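Local coordinates for protein aclacinomycin-N/aclacinomycin-A oxidase (Streptomyces galilaeus, PDB 2IPI) that oxidises the terminal sugar of aclacinomycin antibiotics in two successive steps, using a bicovalently bound FAD and molecular oxygen, at residues 90-95 and 469-474; 358-363 and 426-431; 362-367 and 440-445. All blocks are in the same frame, centred on the assembly; numbering follows the deposited sequence.

Contact 1 (90-95 and 469-474); sequences CFEGFV and YPDVDL. With AKY (methyl (2S,4R)-2-ethyl-2,5,7-trihydroxy-6,11-dioxo-4-{[2,3,6-trideoxy-4-O-{2,6-dideoxy-4-O-[(2S,6S)-6-methyl-5-oxotetrahydro-2h -pyran-2-yl]-alpha-D-lyxo-hexopyranosyl}-3-(dimethylamino)-D-ribo-hexopyranosyl]oxy}-1,2,3,4,6,11-hexahydrotetracene-1-c arboxylate), chain E.
Two groups grip Glu92 OE1: the backbone N-H of Val472, with Val472 N to Glu92 OE1 at 3.1 Å, and the ammonium of Lys362, which makes a salt bridge. The N-H points almost straight at the oxygen (165°) but arrives from above the carboxylate plane. Glu92 reaches it by bending at chi2 (-82°), and on the way its CG slides past Pro470 CG at 3.5 Å, the two side chains running in opposite directions. Glu92 sits in the type I turn from Cys90 to Gly93. Just after that turn, Phe94 leans obliquely on the proline, Phe94 CZ to Pro470 CB being 3.6 Å, while its ring also stacks with His513.

On the ligand side, Phe91 and Tyr469 lie next to each other and point the same way, with Phe91 CE1 4.1 Å from Tyr469 CD2. The Phe91 ring offers its edge to O12 of the bound aclacinomycin. Tyr469, a catalytic proton acceptor close to Tyr397, the other one, donates from OH to the terminal-sugar ketone O15 of AKY at 2.8 Å, AKY O15 lying in the plane of the Tyr469 ring. Cys90 N, at the other end of the turn, bonds to an FAD phosphate oxygen.

Glu92 OE1 and Asp471 OD1 are only 4.1 Å apart; Lys362 bridges both, which probably offsets their repulsion and keeps both carboxylates ionised.

Contact 2 (358-363 and 426-431); sequences FDRTKS and ATWMDP. With AKY (methyl (2S,4R)-2-ethyl-2,5,7-trihydroxy-6,11-dioxo-4-{[2,3,6-trideoxy-4-O-{2,6-dideoxy-4-O-[(2S,6S)-6-methyl-5-oxotetrahydro-2h -pyran-2-yl]-alpha-D-lyxo-hexopyranosyl}-3-(dimethylamino)-D-ribo-hexopyranosyl]oxy}-1,2,3,4,6,11-hexahydrotetracene-1-c arboxylate), chain E.
An antiparallel strand pair, 360-363 against 426-428, forms one edge of the seven-stranded sheet and lines the aclacinomycin pocket. The backbones are tied at Arg360-Trp428 and Lys362-Ala426, both hydrogen-bonded pairs; Trp428 N to Arg360 O is the shortest of the four bonds, 2.8 Å. A classic beta bulge opens the pairing, with Asp359 and Arg360 both facing Trp428.

Thr361 and Thr427 form the non-hydrogen-bonded pair between them. Side by side on the ligand face of the sheet, they touch through Thr361 CG2 and Thr427 CG2 at 3.7 Å. Thr427 OG1, swung beside its own backbone N (chi1 -43°), is hydrogen-bonded to the dimethylamino nitrogen N11 of AKY at 2.9 Å. The Thr427 carbonyl accepts a weak bond from the phenolic O4 of AKY.

Phe358 is sandwiched. The anthracycline ring system covers one face, with Phe358 CD1 to AKY C5 at 3.3 Å. On the opposite face Met429 CE makes a CH-pi contact, 3.8 Å from the centroid of the Phe358 ring, with the sulfur of this Met-aromatic pair farther off and oblique.

On the other face of the sheet, Arg360 CB lies over the five-membered ring of Trp428, 3.8 Å from its centroid, a CH-pi contact; Trp428 NE1 bonds to Asp434. The extended arginine then carries its guanidinium past Pro431, Pro431 CB lying over one face, 3.6 Å from Arg360 NE. Lys362 also starts from this side, but its ammonium turns off to salt bridges with Glu92 and Asp471.

The ligand is thus met by the Phe358 stack and the weak O4 bond at its aglycone and by the Thr427-N11 bond at its aminosugar, while Arg360 and Trp428 pack on the sheet face turned from it.

Contact 3 (362-367 and 440-445); sequences KSKGAY and WIREIY
One face of the Tyr445 ring carries the aliphatic chain of Lys364, and at its edge, in the ring plane, lies the carbonyl oxygen of Gly365. Phe449 meets the same tyrosine edge-to-face. This is helix 434-448 packed against the edge strand 360-368 of the antiparallel sheet: the local axes run almost parallel, 16° apart, and pass 8.8 Å from each other.

Lys364 crosses the tyrosine obliquely. Lys364 CD comes to 3.4 Å from Tyr445 CG, and Lys364 CE sits 3.8 Å from the ring centroid in a CH-pi contact. Bends at chi3 and chi4 carry the ammonium beyond the ring; at 5.2 Å from the centroid, Lys364 NZ can add at most a weak cation-pi attraction. Its real partners are Asp471 and Asp473, with which it forms salt bridges. Arg442, one residue after Ile441 on the helix, reaches Asp473 as well, so Lys364 and Arg442 share the Asp473 carboxylate, one on each oxygen.

Tyr445 has CG anti to the backbone N (chi1 -161°), which sends the ring out toward the strand. Its OH donates to Gly365 O at 2.6 Å, though the hydroxyl's place is less sure. Gly365 in turn lies close to Tyr469 of the active site.

One turn earlier on the helix, Ile441 crosses Lys362 at about a right angle, and the packing is tight there: Ile441 CD1 lies 3.3 Å from Lys362 CG.

Following the chain from the N terminus, residues 90-95 come first, in the loop after strand 82-85 of the FAD-binding part. They meet 469-474, so contact 1 closes a loop of 373 residues, and the other two contacts nest inside it. Contacts 2 and 3 both start on strand 360-368 and share Lys362 and Ser363: contact 2 returns at strand 420-428, its neighbour in the sheet, and contact 3 at helix 434-448, the next helix along. Together they tie the ligand-side sheet and its covering helix to the FAD-binding loop and the berberine-like segment, with Lys362 and Lys364 carrying salt bridges across to contact 1.

Contact 1 (90-95 and 469-474)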
# COMPACT_ATOMS: atom_id res chain seq x y z
N CYS A 90 -6.20 7.12 1.51
CA CYS A 90 -6.00 6.84 2.92
C CYS A 90 -7.12 6.03 3.57
O CYS A 90 -8.23 6.55 3.75
CB CYS A 90 -5.88 8.17 3.69
SG CYS A 90 -4.92 7.94 5.22
N PHE A 91 -6.87 4.77 3.92
CA PHE A 91 -7.97 3.93 4.44
C PHE A 91 -8.59 4.49 5.72
O PHE A 91 -9.75 4.22 6.03
CB PHE A 91 -7.46 2.51 4.73
CG PHE A 91 -7.24 1.68 3.48
CD1 PHE A 91 -6.07 0.96 3.31
CD2 PHE A 91 -8.23 1.65 2.51
CE1 PHE A 91 -5.87 0.20 2.17
CE2 PHE A 91 -8.03 0.91 1.35
CZ PHE A 91 -6.86 0.19 1.20
N GLU A 92 -7.82 5.26 6.50
CA GLU A 92 -8.32 5.77 7.77
C GLU A 92 -8.72 7.24 7.69
O GLU A 92 -9.09 7.90 8.66
CB GLU A 92 -7.27 5.55 8.86
CG GLU A 92 -7.23 4.11 9.34
CD GLU A 92 -8.32 3.86 10.40
OE1 GLU A 92 -8.12 2.97 11.24
OE2 GLU A 92 -9.36 4.54 10.33
N GLY A 93 -8.69 7.80 6.47
CA GLY A 93 -9.20 9.13 6.24
C GLY A 93 -8.62 10.20 7.15
O GLY A 93 -9.32 11.15 7.49
N PHE A 94 -7.38 10.03 7.55
CA PHE A 94 -6.58 10.94 8.36
C PHE A 94 -6.64 12.38 7.87
O PHE A 94 -6.70 13.29 8.70
CB PHE A 94 -5.13 10.47 8.35
CG PHE A 94 -4.81 9.20 9.10
CD1 PHE A 94 -3.69 8.46 8.78
CD2 PHE A 94 -5.60 8.75 10.14
CE1 PHE A 94 -3.35 7.32 9.48
CE2 PHE A 94 -5.30 7.60 10.83
CZ PHE A 94 -4.16 6.88 10.51
N VAL A 95 -6.58 12.60 6.56
CA VAL A 95 -6.57 13.94 5.98
C VAL A 95 -7.86 14.69 6.27
O VAL A 95 -7.87 15.92 6.41
CB VAL A 95 -6.31 13.84 4.45
CG1 VAL A 95 -6.54 15.17 3.75
CG2 VAL A 95 -4.90 13.32 4.22
N TYR A 469 -1.64 0.46 5.46
CA TYR A 469 -2.78 -0.12 6.11
C TYR A 469 -2.90 0.43 7.54
O TYR A 469 -2.72 -0.33 8.49
CB TYR A 469 -2.65 -1.64 6.22
CG TYR A 469 -2.54 -2.44 4.94
CD1 TYR A 469 -2.24 -3.79 5.03
CD2 TYR A 469 -2.73 -1.89 3.68
CE1 TYR A 469 -2.12 -4.59 3.91
CE2 TYR A 469 -2.62 -2.67 2.54
CZ TYR A 469 -2.31 -4.01 2.67
OH TYR A 469 -2.20 -4.81 1.55
N PRO A 470 -3.18 1.71 7.70
CA PRO A 470 -3.31 2.26 9.06
C PRO A 470 -4.50 1.62 9.78
O PRO A 470 -5.52 1.43 9.12
CB PRO A 470 -3.63 3.73 8.82
CG PRO A 470 -4.30 3.71 7.48
CD PRO A 470 -3.41 2.77 6.71
N ASP A 471 -4.31 1.33 11.07
CA ASP A 471 -5.39 0.82 11.90
C ASP A 471 -5.29 1.44 13.30
O ASP A 471 -4.43 1.06 14.08
CB ASP A 471 -5.34 -0.69 12.00
CG ASP A 471 -6.44 -1.28 12.87
OD1 ASP A 471 -7.52 -0.69 12.98
OD2 ASP A 471 -6.21 -2.35 13.47
N VAL A 472 -6.16 2.41 13.56
CA VAL A 472 -5.96 3.17 14.81
C VAL A 472 -6.40 2.35 16.01
O VAL A 472 -6.18 2.70 17.17
CB VAL A 472 -6.65 4.53 14.65
CG1 VAL A 472 -8.12 4.46 15.04
CG2 VAL A 472 -5.86 5.58 15.44
N ASP A 473 -7.01 1.19 15.77
CA ASP A 473 -7.29 0.22 16.81
C ASP A 473 -6.00 -0.31 17.40
O ASP A 473 -6.00 -0.87 18.50
CB ASP A 473 -8.12 -0.95 16.26
CG ASP A 473 -9.50 -0.50 15.79
OD1 ASP A 473 -10.05 -1.08 14.84
OD2 ASP A 473 -10.02 0.46 16.41
N LEU A 474 -4.89 -0.14 16.66
CA LEU A 474 -3.60 -0.61 17.18
C LEU A 474 -3.17 0.19 18.41
O LEU A 474 -2.28 -0.26 19.13
CB LEU A 474 -2.50 -0.53 16.13
CG LEU A 474 -2.64 -1.41 14.89
CD1 LEU A 474 -1.31 -1.50 14.14
CD2 LEU A 474 -3.17 -2.79 15.25
O15 AKY E . -2.80 -4.22 -1.10
C42 AKY E . -3.92 -3.92 -1.54
C40 AKY E . -4.36 -4.58 -2.87
C38 AKY E . -5.74 -4.29 -3.30
C39 AKY E . -5.04 -3.19 -0.70
C41 AKY E . -5.43 -3.21 0.58
O14 AKY E . -6.10 -2.64 -1.46
C37 AKY E . -6.66 -3.60 -2.36
O13 AKY E . -7.75 -3.09 -3.08
C35 AKY E . -8.99 -3.20 -2.46
C34 AKY E . -9.88 -4.28 -3.07
C36 AKY E . -9.12 -5.37 -3.60
O11 AKY E . -10.87 -3.78 -4.12
C33 AKY E . -9.69 -1.85 -2.35
O12 AKY E . -8.91 -0.72 -1.69
C32 AKY E . -10.42 -1.49 -3.48
C31 AKY E . -11.44 -2.42 -3.76
O7 AKY E . -17.45 -4.88 -3.52
C7 AKY E . -18.48 -4.07 -4.09
C8 AKY E . -18.39 -4.13 -5.56
C9 AKY E . -19.04 -5.38 -6.08
O9 AKY E . -18.51 -6.43 -5.35
C13 AKY E . -18.81 -5.47 -7.55
C14 AKY E . -17.29 -5.55 -7.68
C20 AKY E . -19.77 -4.64 -3.59
C19 AKY E . -20.72 -5.28 -4.39
C10 AKY E . -20.50 -5.24 -5.89
C11 AKY E . -21.92 -5.73 -3.85
C18 AKY E . -22.21 -5.54 -2.50
C17 AKY E . -21.27 -4.90 -1.68
C6 AKY E . -20.07 -4.47 -2.24
O6 AKY E . -19.15 -3.85 -1.47
C12 AKY E . -23.46 -5.95 -1.99
O3 AKY E . -24.30 -6.54 -2.70
C15 AKY E . -23.76 -5.69 -0.63
C1 AKY E . -25.02 -6.03 -0.14
C2 AKY E . -25.39 -5.75 1.18
C3 AKY E . -24.46 -5.12 2.00
C16 AKY E . -22.82 -5.04 0.20
C5 AKY E . -21.57 -4.64 -0.32
O5 AKY E . -20.70 -4.02 0.32
C4 AKY E . -23.20 -4.77 1.53
O4 AKY E . -22.36 -4.15 2.38
O18 AKY E . -12.44 -2.58 -2.73
C45 AKY E . -16.44 -4.08 -2.89
C43 AKY E . -20.99 -3.87 -6.36
O16 AKY E . -20.88 -2.86 -5.66
O17 AKY E . -21.59 -3.73 -7.58
C44 AKY E . -22.91 -3.23 -7.36
O19 AKY E . -15.93 -3.07 -3.72
C47 AKY E . -14.07 -4.21 -2.01
N11 AKY E . -13.79 -3.84 -0.61
C52 AKY E . -12.91 -4.66 0.17
C51 AKY E . -13.76 -2.46 -0.27
C46 AKY E . -15.32 -4.99 -2.40
C48 AKY E . -13.58 -3.34 -3.16
C49 AKY E . -14.67 -2.38 -3.60
C50 AKY E . -14.62 -0.91 -3.17

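Contact 2 (358-363 and 426-431)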
# COMPACT_ATOMS: atom_id res chain seq x y z
N PHE A 358 -20.92 1.44 -2.41
CA PHE A 358 -20.48 0.99 -1.09
C PHE A 358 -19.12 1.61 -0.77
O PHE A 358 -18.09 1.00 -1.01
CB PHE A 358 -20.39 -0.53 -1.01
CG PHE A 358 -21.58 -1.27 -1.58
CD1 PHE A 358 -22.69 -1.58 -0.82
CD2 PHE A 358 -21.57 -1.63 -2.93
CE1 PHE A 358 -23.77 -2.26 -1.35
CE2 PHE A 358 -22.63 -2.33 -3.47
CZ PHE A 358 -23.73 -2.63 -2.69
N ASP A 359 -19.17 2.85 -0.26
CA ASP A 359 -17.93 3.62 -0.16
C ASP A 359 -17.35 3.63 1.26
O ASP A 359 -16.25 4.16 1.42
CB ASP A 359 -18.15 5.04 -0.65
CG ASP A 359 -19.08 5.85 0.23
OD1 ASP A 359 -19.18 7.08 0.04
OD2 ASP A 359 -19.75 5.27 1.11
N ARG A 360 -18.06 3.05 2.22
CA ARG A 360 -17.58 3.02 3.59
C ARG A 360 -16.76 1.76 3.85
O ARG A 360 -17.25 0.66 3.55
CB ARG A 360 -18.74 3.11 4.59
CG ARG A 360 -19.62 4.34 4.49
CD ARG A 360 -20.27 4.61 5.85
NE ARG A 360 -20.65 6.00 6.02
CZ ARG A 360 -20.23 6.91 6.88
NH1 ARG A 360 -20.75 8.13 6.82
NH2 ARG A 360 -19.31 6.67 7.79
N THR A 361 -15.56 1.88 4.40
CA THR A 361 -14.71 0.73 4.67
C THR A 361 -13.94 0.82 5.99
O THR A 361 -13.64 1.88 6.52
CB THR A 361 -13.63 0.51 3.57
OG1 THR A 361 -12.71 1.61 3.63
CG2 THR A 361 -14.22 0.49 2.17
N LYS A 362 -13.60 -0.34 6.51
CA LYS A 362 -12.66 -0.55 7.60
C LYS A 362 -11.74 -1.71 7.27
O LYS A 362 -12.23 -2.78 6.89
CB LYS A 362 -13.41 -0.81 8.92
CG LYS A 362 -12.52 -0.97 10.14
CD LYS A 362 -11.30 -0.09 10.16
CE LYS A 362 -11.06 0.78 11.37
NZ LYS A 362 -9.59 0.99 11.59
N SER A 363 -10.41 -1.53 7.37
CA SER A 363 -9.55 -2.67 7.05
C SER A 363 -8.31 -2.76 7.93
O SER A 363 -7.93 -1.84 8.66
CB SER A 363 -9.12 -2.63 5.57
OG SER A 363 -8.83 -1.32 5.16
N ALA A 426 -14.17 -4.90 5.78
CA ALA A 426 -15.60 -4.75 5.72
C ALA A 426 -15.88 -3.49 4.89
O ALA A 426 -15.19 -2.48 5.05
CB ALA A 426 -16.27 -4.60 7.08
N THR A 427 -16.85 -3.62 4.02
CA THR A 427 -17.25 -2.61 3.05
C THR A 427 -18.76 -2.49 3.07
O THR A 427 -19.41 -3.55 3.07
CB THR A 427 -16.78 -2.99 1.63
OG1 THR A 427 -15.43 -3.47 1.71
CG2 THR A 427 -16.82 -1.77 0.74
N TRP A 428 -19.26 -1.26 3.11
CA TRP A 428 -20.71 -1.04 3.19
C TRP A 428 -21.14 0.32 2.66
O TRP A 428 -20.34 1.15 2.26
CB TRP A 428 -21.22 -1.21 4.61
CG TRP A 428 -20.84 -0.27 5.69
CD1 TRP A 428 -21.63 0.73 6.21
CD2 TRP A 428 -19.61 -0.21 6.42
NE1 TRP A 428 -20.96 1.39 7.20
CE2 TRP A 428 -19.72 0.84 7.35
CE3 TRP A 428 -18.41 -0.93 6.39
CZ2 TRP A 428 -18.69 1.18 8.23
CZ3 TRP A 428 -17.39 -0.59 7.26
CH2 TRP A 428 -17.53 0.45 8.17
N MET A 429 -22.45 0.52 2.67
CA MET A 429 -22.98 1.78 2.17
C MET A 429 -23.61 2.63 3.27
O MET A 429 -23.50 3.85 3.30
CB MET A 429 -24.05 1.54 1.09
CG MET A 429 -24.40 2.84 0.39
SD MET A 429 -25.35 2.63 -1.13
CE MET A 429 -24.40 1.40 -2.00
N ASP A 430 -24.30 1.97 4.22
CA ASP A 430 -25.02 2.84 5.14
C ASP A 430 -24.31 3.03 6.48
O ASP A 430 -23.93 2.05 7.11
CB ASP A 430 -26.45 2.32 5.33
CG ASP A 430 -26.96 2.80 6.68
OD1 ASP A 430 -27.58 3.88 6.75
OD2 ASP A 430 -26.66 2.05 7.63
N PRO A 431 -24.16 4.31 6.83
CA PRO A 431 -23.56 4.73 8.10
C PRO A 431 -24.34 4.23 9.32
O PRO A 431 -23.76 4.11 10.40
CB PRO A 431 -23.62 6.25 8.04
CG PRO A 431 -24.51 6.62 6.92
CD PRO A 431 -24.57 5.45 5.99
O15 AKY E . -2.80 -4.22 -1.10
C42 AKY E . -3.92 -3.92 -1.54
C40 AKY E . -4.36 -4.58 -2.87
C38 AKY E . -5.74 -4.29 -3.30
C39 AKY E . -5.04 -3.19 -0.70
C41 AKY E . -5.43 -3.21 0.58
O14 AKY E . -6.10 -2.64 -1.46
C37 AKY E . -6.66 -3.60 -2.36
O13 AKY E . -7.75 -3.09 -3.08
C35 AKY E . -8.99 -3.20 -2.46
C34 AKY E . -9.88 -4.28 -3.07
C36 AKY E . -9.12 -5.37 -3.60
O11 AKY E . -10.87 -3.78 -4.12
C33 AKY E . -9.69 -1.85 -2.35
O12 AKY E . -8.91 -0.72 -1.69
C32 AKY E . -10.42 -1.49 -3.48
C31 AKY E . -11.44 -2.42 -3.76
O7 AKY E . -17.45 -4.88 -3.52
C7 AKY E . -18.48 -4.07 -4.09
C8 AKY E . -18.39 -4.13 -5.56
C9 AKY E . -19.04 -5.38 -6.08
O9 AKY E . -18.51 -6.43 -5.35
C13 AKY E . -18.81 -5.47 -7.55
C14 AKY E . -17.29 -5.55 -7.68
C20 AKY E . -19.77 -4.64 -3.59
C19 AKY E . -20.72 -5.28 -4.39
C10 AKY E . -20.50 -5.24 -5.89
C11 AKY E . -21.92 -5.73 -3.85
C18 AKY E . -22.21 -5.54 -2.50
C17 AKY E . -21.27 -4.90 -1.68
C6 AKY E . -20.07 -4.47 -2.24
O6 AKY E . -19.15 -3.85 -1.47
C12 AKY E . -23.46 -5.95 -1.99
O3 AKY E . -24.30 -6.54 -2.70
C15 AKY E . -23.76 -5.69 -0.63
C1 AKY E . -25.02 -6.03 -0.14
C2 AKY E . -25.39 -5.75 1.18
C3 AKY E . -24.46 -5.12 2.00
C16 AKY E . -22.82 -5.04 0.20
C5 AKY E . -21.57 -4.64 -0.32
O5 AKY E . -20.70 -4.02 0.32
C4 AKY E . -23.20 -4.77 1.53
O4 AKY E . -22.36 -4.15 2.38
O18 AKY E . -12.44 -2.58 -2.73
C45 AKY E . -16.44 -4.08 -2.89
C43 AKY E . -20.99 -3.87 -6.36
O16 AKY E . -20.88 -2.86 -5.66
O17 AKY E . -21.59 -3.73 -7.58
C44 AKY E . -22.91 -3.23 -7.36
O19 AKY E . -15.93 -3.07 -3.72
C47 AKY E . -14.07 -4.21 -2.01
N11 AKY E . -13.79 -3.84 -0.61
C52 AKY E . -12.91 -4.66 0.17
C51 AKY E . -13.76 -2.46 -0.27
C46 AKY E . -15.32 -4.99 -2.40
C48 AKY E . -13.58 -3.34 -3.16
C49 AKY E . -14.67 -2.38 -3.60
C50 AKY E . -14.62 -0.91 -3.17

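Contact 3 (362-367 and 440-445)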
# COMPACT_ATOMS: atom_id res chain seq x y z
N LYS A 362 -13.60 -0.34 6.51
CA LYS A 362 -12.66 -0.55 7.60
C LYS A 362 -11.74 -1.71 7.27
O LYS A 362 -12.23 -2.78 6.89
CB LYS A 362 -13.41 -0.81 8.92
CG LYS A 362 -12.52 -0.97 10.14
CD LYS A 362 -11.30 -0.09 10.16
CE LYS A 362 -11.06 0.78 11.37
NZ LYS A 362 -9.59 0.99 11.59
N SER A 363 -10.41 -1.53 7.37
CA SER A 363 -9.55 -2.67 7.05
C SER A 363 -8.31 -2.76 7.93
O SER A 363 -7.93 -1.84 8.66
CB SER A 363 -9.12 -2.63 5.57
OG SER A 363 -8.83 -1.32 5.16
N LYS A 364 -7.69 -3.95 7.87
CA LYS A 364 -6.54 -4.28 8.70
C LYS A 364 -5.75 -5.44 8.11
O LYS A 364 -6.31 -6.47 7.69
CB LYS A 364 -6.93 -4.63 10.13
CG LYS A 364 -8.37 -5.09 10.25
CD LYS A 364 -8.72 -5.38 11.69
CE LYS A 364 -8.00 -4.53 12.70
NZ LYS A 364 -8.85 -3.48 13.33
N GLY A 365 -4.42 -5.28 8.10
CA GLY A 365 -3.55 -6.24 7.49
C GLY A 365 -2.57 -6.96 8.37
O GLY A 365 -2.65 -6.85 9.60
N ALA A 366 -1.67 -7.70 7.72
CA ALA A 366 -0.63 -8.49 8.36
C ALA A 366 0.40 -9.04 7.37
O ALA A 366 0.11 -9.34 6.21
CB ALA A 366 -1.23 -9.66 9.14
N TYR A 367 1.63 -9.21 7.84
CA TYR A 367 2.73 -9.87 7.16
C TYR A 367 2.96 -11.26 7.75
O TYR A 367 3.25 -11.37 8.94
CB TYR A 367 4.04 -9.08 7.30
CG TYR A 367 4.16 -7.86 6.43
CD1 TYR A 367 4.42 -7.98 5.07
CD2 TYR A 367 4.04 -6.58 6.95
CE1 TYR A 367 4.54 -6.87 4.27
CE2 TYR A 367 4.15 -5.44 6.16
CZ TYR A 367 4.41 -5.60 4.81
OH TYR A 367 4.53 -4.51 3.98
N TRP A 440 -17.72 -6.71 13.09
CA TRP A 440 -17.28 -7.81 12.25
C TRP A 440 -15.78 -7.82 12.01
O TRP A 440 -15.10 -8.80 12.28
CB TRP A 440 -18.04 -7.72 10.92
CG TRP A 440 -17.25 -8.23 9.75
CD1 TRP A 440 -16.53 -7.52 8.83
CD2 TRP A 440 -17.10 -9.61 9.40
NE1 TRP A 440 -15.96 -8.38 7.93
CE2 TRP A 440 -16.28 -9.66 8.26
CE3 TRP A 440 -17.58 -10.80 9.96
CZ2 TRP A 440 -15.93 -10.86 7.64
CZ3 TRP A 440 -17.22 -11.99 9.35
CH2 TRP A 440 -16.41 -12.01 8.21
N ILE A 441 -15.25 -6.71 11.47
CA ILE A 441 -13.84 -6.73 11.09
C ILE A 441 -12.92 -6.87 12.29
O ILE A 441 -11.84 -7.47 12.23
CB ILE A 441 -13.40 -5.47 10.30
CG1 ILE A 441 -14.09 -4.18 10.70
CG2 ILE A 441 -13.57 -5.71 8.81
CD1 ILE A 441 -13.56 -3.55 11.97
N ARG A 442 -13.35 -6.28 13.42
CA ARG A 442 -12.44 -6.35 14.57
C ARG A 442 -12.40 -7.77 15.13
O ARG A 442 -11.34 -8.25 15.50
CB ARG A 442 -12.87 -5.36 15.64
CG ARG A 442 -12.59 -3.92 15.27
CD ARG A 442 -13.64 -3.01 15.93
NE ARG A 442 -13.16 -1.63 15.93
CZ ARG A 442 -13.85 -0.54 16.16
NH1 ARG A 442 -15.14 -0.59 16.42
NH2 ARG A 442 -13.22 0.64 16.12
N GLU A 443 -13.57 -8.40 15.19
CA GLU A 443 -13.69 -9.77 15.66
C GLU A 443 -12.86 -10.77 14.88
O GLU A 443 -12.17 -11.58 15.50
CB GLU A 443 -15.17 -10.19 15.60
CG GLU A 443 -15.99 -9.82 16.82
CD GLU A 443 -17.42 -9.48 16.46
OE1 GLU A 443 -18.13 -8.86 17.30
OE2 GLU A 443 -17.85 -9.81 15.34
N ILE A 444 -12.87 -10.78 13.54
CA ILE A 444 -12.05 -11.76 12.84
C ILE A 444 -10.55 -11.59 13.11
O ILE A 444 -9.81 -12.57 13.26
CB ILE A 444 -12.18 -11.70 11.29
CG1 ILE A 444 -13.25 -10.76 10.78
CG2 ILE A 444 -12.32 -13.12 10.75
CD1 ILE A 444 -13.14 -10.43 9.30
N TYR A 445 -10.14 -10.33 13.15
CA TYR A 445 -8.73 -10.00 13.35
C TYR A 445 -8.20 -10.44 14.71
O TYR A 445 -7.20 -11.15 14.78
CB TYR A 445 -8.54 -8.49 13.19
CG TYR A 445 -7.11 -8.07 12.92
CD1 TYR A 445 -6.33 -7.50 13.90
CD2 TYR A 445 -6.56 -8.24 11.65
CE1 TYR A 445 -5.02 -7.11 13.65
CE2 TYR A 445 -5.26 -7.85 11.39
CZ TYR A 445 -4.50 -7.29 12.39
OH TYR A 445 -3.21 -6.90 12.12